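Local structure of trehalose-6-phosphate phosphatase (Neosartorya fumigata, 5DXL) at residues 131-134 against 139-142; 6-11 against 266-271. The protein belongs to the trehalose-phosphatase family of the HAD clan, joining a core domain around a mixed beta sheet to a smaller domain with a four-stranded antiparallel sheet. All coordinates share one frame; numbering follows the deposited sequence.

Interaction 1 of 2, residues 131-134 against 139-142; sequences FIER and LTWH
His142 and Glu133 are joined by a short side-chain hydrogen bond that runs diagonally across one face of a two-stranded pairing: NE2 of His142 donates to OE1 of Glu133 over 2.6 Å. The N-H...O angle is 158°; the carboxylate oxygen lies close to the imidazole plane, whereas NE2 meets OE1 on its anti side and somewhat out of the carboxylate plane. CB of Glu133 also abuts the ring edge, and with the bond fixes the ring's rotation. The imidazole is layered between two residues. On one side CG2 of Thr140 sits 3.6 Å above its plane, on the other lies the ring of Phe131, nearly parallel (9°) but slid so far that the rings barely overlap. Phe131 brings its ring over by placing CG between backbone N and carbonyl carbon (chi1 68°), and CB of His142 then makes a CH-pi contact 3.7 Å from the ring centroid. The opposite face carries CG1 of Ile132 at the indole edge of Trp141, 4.1 Å from CD1, and the extended Arg134, whose CG lies alongside CD2 of Leu139 at 3.4 Å before NH2 hydrogen-bonds OE1 of Gln113. Phe131-His142 and Glu133-Thr140 are hydrogen-bonded pairs, alternating with non-hydrogen-bonded Ile132-Trp141 and Arg134-Leu139: the regular register of an antiparallel beta hairpin, here at the edge of the four-stranded sheet.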
# COMPACT_ATOMS: atom_id res chain seq x y z
N PHE A 131 -4.11 -13.47 25.07
CA PHE A 131 -2.97 -14.21 24.52
C PHE A 131 -2.20 -13.37 23.52
O PHE A 131 -2.68 -12.34 23.05
CB PHE A 131 -3.43 -15.52 23.86
CG PHE A 131 -4.26 -15.33 22.61
CD1 PHE A 131 -5.63 -15.16 22.70
CD2 PHE A 131 -3.66 -15.34 21.36
CE1 PHE A 131 -6.40 -15.00 21.56
CE2 PHE A 131 -4.43 -15.17 20.21
CZ PHE A 131 -5.80 -15.00 20.32
N ILE A 132 -1.00 -13.84 23.19
CA ILE A 132 -0.12 -13.11 22.29
C ILE A 132 -0.06 -13.80 20.95
O ILE A 132 0.11 -15.02 20.88
CB ILE A 132 1.30 -13.02 22.85
CG1 ILE A 132 1.29 -12.31 24.21
CG2 ILE A 132 2.22 -12.31 21.85
CD1 ILE A 132 2.59 -12.45 24.98
N GLU A 133 -0.25 -13.02 19.89
CA GLU A 133 -0.03 -13.47 18.52
C GLU A 133 1.27 -12.87 18.02
O GLU A 133 1.45 -11.66 17.99
CB GLU A 133 -1.19 -13.06 17.61
CG GLU A 133 -0.89 -13.29 16.12
CD GLU A 133 -1.99 -12.78 15.20
OE1 GLU A 133 -2.86 -12.00 15.66
OE2 GLU A 133 -2.00 -13.17 14.01
N ARG A 134 2.20 -13.74 17.63
CA ARG A 134 3.47 -13.25 17.11
C ARG A 134 3.55 -13.51 15.61
O ARG A 134 3.41 -14.65 15.16
CB ARG A 134 4.63 -13.92 17.86
CG ARG A 134 6.00 -13.50 17.37
CD ARG A 134 7.04 -13.63 18.48
NE ARG A 134 8.21 -12.79 18.23
CZ ARG A 134 9.25 -12.69 19.06
NH1 ARG A 134 9.26 -13.38 20.19
NH2 ARG A 134 10.27 -11.90 18.75
N LEU A 139 3.51 -7.68 16.40
CA LEU A 139 3.17 -8.41 17.62
C LEU A 139 1.82 -7.92 18.10
O LEU A 139 1.61 -6.72 18.21
CB LEU A 139 4.23 -8.21 18.70
CG LEU A 139 5.65 -8.70 18.39
CD1 LEU A 139 6.58 -8.43 19.56
CD2 LEU A 139 5.63 -10.16 18.06
N THR A 140 0.92 -8.85 18.39
CA THR A 140 -0.45 -8.47 18.73
C THR A 140 -0.91 -9.11 20.03
O THR A 140 -0.80 -10.33 20.21
CB THR A 140 -1.43 -8.84 17.60
OG1 THR A 140 -0.97 -8.27 16.37
CG2 THR A 140 -2.82 -8.28 17.91
N TRP A 141 -1.42 -8.28 20.94
CA TRP A 141 -2.00 -8.78 22.18
C TRP A 141 -3.52 -8.83 22.03
O TRP A 141 -4.14 -7.82 21.78
CB TRP A 141 -1.59 -7.87 23.36
CG TRP A 141 -2.02 -8.43 24.68
CD1 TRP A 141 -1.70 -9.66 25.18
CD2 TRP A 141 -2.85 -7.80 25.66
NE1 TRP A 141 -2.28 -9.82 26.43
CE2 TRP A 141 -2.98 -8.70 26.74
CE3 TRP A 141 -3.48 -6.55 25.74
CZ2 TRP A 141 -3.73 -8.39 27.88
CZ3 TRP A 141 -4.23 -6.25 26.88
CH2 TRP A 141 -4.34 -7.17 27.93
N HIS A 142 -4.09 -10.03 22.17
CA HIS A 142 -5.53 -10.26 21.99
C HIS A 142 -6.20 -10.41 23.34
O HIS A 142 -5.69 -11.12 24.20
CB HIS A 142 -5.79 -11.54 21.17
CG HIS A 142 -5.32 -11.48 19.75
ND1 HIS A 142 -6.16 -11.14 18.71
CD2 HIS A 142 -4.12 -11.76 19.18
CE1 HIS A 142 -5.49 -11.20 17.56
NE2 HIS A 142 -4.25 -11.58 17.83

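Interaction 2 of 2, residues 6-11 against 266-271; sequences LDRAKL and ISMLNN
The backbone N of Asn271 has two acceptors, Ser267 O at 2.8 Å and, weakly, Met268 O at 3.3 Å, near the C-terminal end of the helix that sends Met268 toward Arg8. Met268, a selenomethionine, has the largest share of the contact. Its CG stands anti to the backbone N (chi1 169°), which carries the chain out from the helix, and a bend at the last torsion (chi3 75°) turns the methyl over the first turn of helix 8-17. SE packs against CB of Arg8 at 3.7 Å, with CD of the same arginine a little farther off, while CE lies 3.6 Å from Arg8 O. The methyl also meets Leu11: CD2 of Leu11 is 4.0 Å from CE of Met268 and 4.1 Å from CD2 of Leu269. The two leucine side chains cross at about a right angle and meet through one methyl each. The side chains meet through apolar atoms and selenium. Asp7, the N-cap, holds the start of helix 8-17 by taking Lys10 N on OD1 at 3.1 Å, from above the carboxylate plane. One residue before Ile266, Thr265 touches Arg8 and Leu11. Leu11 reaches Phe239 of strand 238-243, and Leu6, just before helix 8-17, is hydrogen-bonded through its backbone to His255 of strand 254-256. Ile266 and Asn270 face helix 45-56, which places helix 259-270 between that helix and helix 8-17.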
# COMPACT_ATOMS: atom_id res chain seq x y z
N LEU A 6 -13.13 9.57 -11.82
CA LEU A 6 -11.90 10.01 -12.47
C LEU A 6 -12.18 10.57 -13.86
O LEU A 6 -12.79 9.92 -14.69
CB LEU A 6 -10.92 8.84 -12.55
CG LEU A 6 -9.56 9.12 -13.19
CD1 LEU A 6 -8.79 10.20 -12.42
CD2 LEU A 6 -8.77 7.81 -13.25
N ASP A 7 -11.73 11.81 -14.09
CA ASP A 7 -11.88 12.46 -15.39
C ASP A 7 -10.86 11.86 -16.35
O ASP A 7 -9.69 12.24 -16.35
CB ASP A 7 -11.70 13.97 -15.23
CG ASP A 7 -11.98 14.74 -16.51
OD1 ASP A 7 -11.80 14.19 -17.62
OD2 ASP A 7 -12.38 15.92 -16.39
N ARG A 8 -11.29 10.91 -17.17
CA ARG A 8 -10.35 10.18 -18.01
C ARG A 8 -9.68 11.06 -19.06
O ARG A 8 -8.52 10.84 -19.41
CB ARG A 8 -11.05 9.00 -18.69
CG ARG A 8 -11.62 8.01 -17.71
CD ARG A 8 -11.68 6.65 -18.36
NE ARG A 8 -12.38 5.66 -17.56
CZ ARG A 8 -12.54 4.40 -17.95
NH1 ARG A 8 -12.05 4.00 -19.12
NH2 ARG A 8 -13.20 3.55 -17.17
N ALA A 9 -10.40 12.07 -19.54
CA ALA A 9 -9.81 13.01 -20.49
C ALA A 9 -8.67 13.81 -19.86
O ALA A 9 -7.60 13.96 -20.46
CB ALA A 9 -10.87 13.95 -21.06
N LYS A 10 -8.89 14.32 -18.64
CA LYS A 10 -7.84 15.04 -17.92
C LYS A 10 -6.65 14.14 -17.63
O LYS A 10 -5.50 14.56 -17.72
CB LYS A 10 -8.37 15.61 -16.61
CG LYS A 10 -9.20 16.86 -16.76
CD LYS A 10 -9.54 17.45 -15.40
CE LYS A 10 -10.34 18.74 -15.53
NZ LYS A 10 -10.84 19.19 -14.19
N LEU A 11 -6.94 12.89 -17.26
CA LEU A 11 -5.89 11.93 -16.96
C LEU A 11 -5.01 11.68 -18.17
O LEU A 11 -3.78 11.72 -18.08
CB LEU A 11 -6.51 10.61 -16.49
CG LEU A 11 -5.51 9.55 -16.00
CD1 LEU A 11 -5.03 9.89 -14.59
CD2 LEU A 11 -6.13 8.16 -16.05
N ILE A 266 -6.35 1.97 -17.31
CA ILE A 266 -4.95 1.73 -17.65
C ILE A 266 -4.82 1.34 -19.12
O ILE A 266 -3.89 1.78 -19.80
CB ILE A 266 -4.34 0.65 -16.74
CG1 ILE A 266 -4.38 1.12 -15.29
CG2 ILE A 266 -2.89 0.39 -17.13
CD1 ILE A 266 -4.14 0.01 -14.28
N SER A 267 -5.77 0.56 -19.64
CA SER A 267 -5.79 0.22 -21.07
C SER A 267 -5.86 1.47 -21.95
O SER A 267 -5.17 1.56 -22.97
CB SER A 267 -6.95 -0.71 -21.39
OG SER A 267 -6.79 -1.95 -20.73
N MSE A 268 -6.68 2.44 -21.55
CA MSE A 268 -6.78 3.70 -22.28
C MSE A 268 -5.41 4.36 -22.34
O MSE A 268 -5.00 4.85 -23.40
CB MSE A 268 -7.80 4.65 -21.63
CG MSE A 268 -7.74 6.09 -22.20
SE MSE A 268 -8.92 7.24 -21.14
CE MSE A 268 -7.73 7.34 -19.58
N LEU A 269 -4.69 4.38 -21.22
CA LEU A 269 -3.37 5.00 -21.21
C LEU A 269 -2.42 4.22 -22.13
O LEU A 269 -1.66 4.82 -22.91
CB LEU A 269 -2.80 5.07 -19.79
CG LEU A 269 -3.60 5.91 -18.80
CD1 LEU A 269 -2.89 5.88 -17.45
CD2 LEU A 269 -3.77 7.34 -19.29
N ASN A 270 -2.48 2.90 -22.06
CA ASN A 270 -1.65 2.04 -22.91
C ASN A 270 -1.91 2.28 -24.38
O ASN A 270 -0.98 2.23 -25.19
CB ASN A 270 -1.88 0.56 -22.60
CG ASN A 270 -1.26 0.12 -21.28
OD1 ASN A 270 -0.36 0.75 -20.75
ND2 ASN A 270 -1.74 -1.01 -20.76
N ASN A 271 -3.16 2.52 -24.73
CA ASN A 271 -3.54 2.68 -26.14
C ASN A 271 -3.10 4.01 -26.73
O ASN A 271 -3.31 4.26 -27.92
CB ASN A 271 -5.04 2.51 -26.30
CG ASN A 271 -5.48 1.07 -26.10
OD1 ASN A 271 -4.67 0.15 -26.22
ND2 ASN A 271 -6.76 0.88 -25.80

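In the fold
From the N terminus the chain enters helix 8-17, whose first turn belongs to interaction 2, then runs into the mixed sheet of the core through strand 21-25. Past strand 101-103 and helix 112-125 it enters the smaller sheet, where interaction 1 closes a short hairpin loop with four residues between the strands. Strands 172-177 and 180-185 complete that sheet before the chain returns to the core at strand 211-216. Only at helix 259-270 does interaction 2 close its loop of 254 intervening residues, within which interaction 1 is nested, joining the N-terminal helix to one near the C terminus; interaction 1 stays within one hairpin. The contacts lie on opposite sides of the chain's centre, their own centres 44 Å apart.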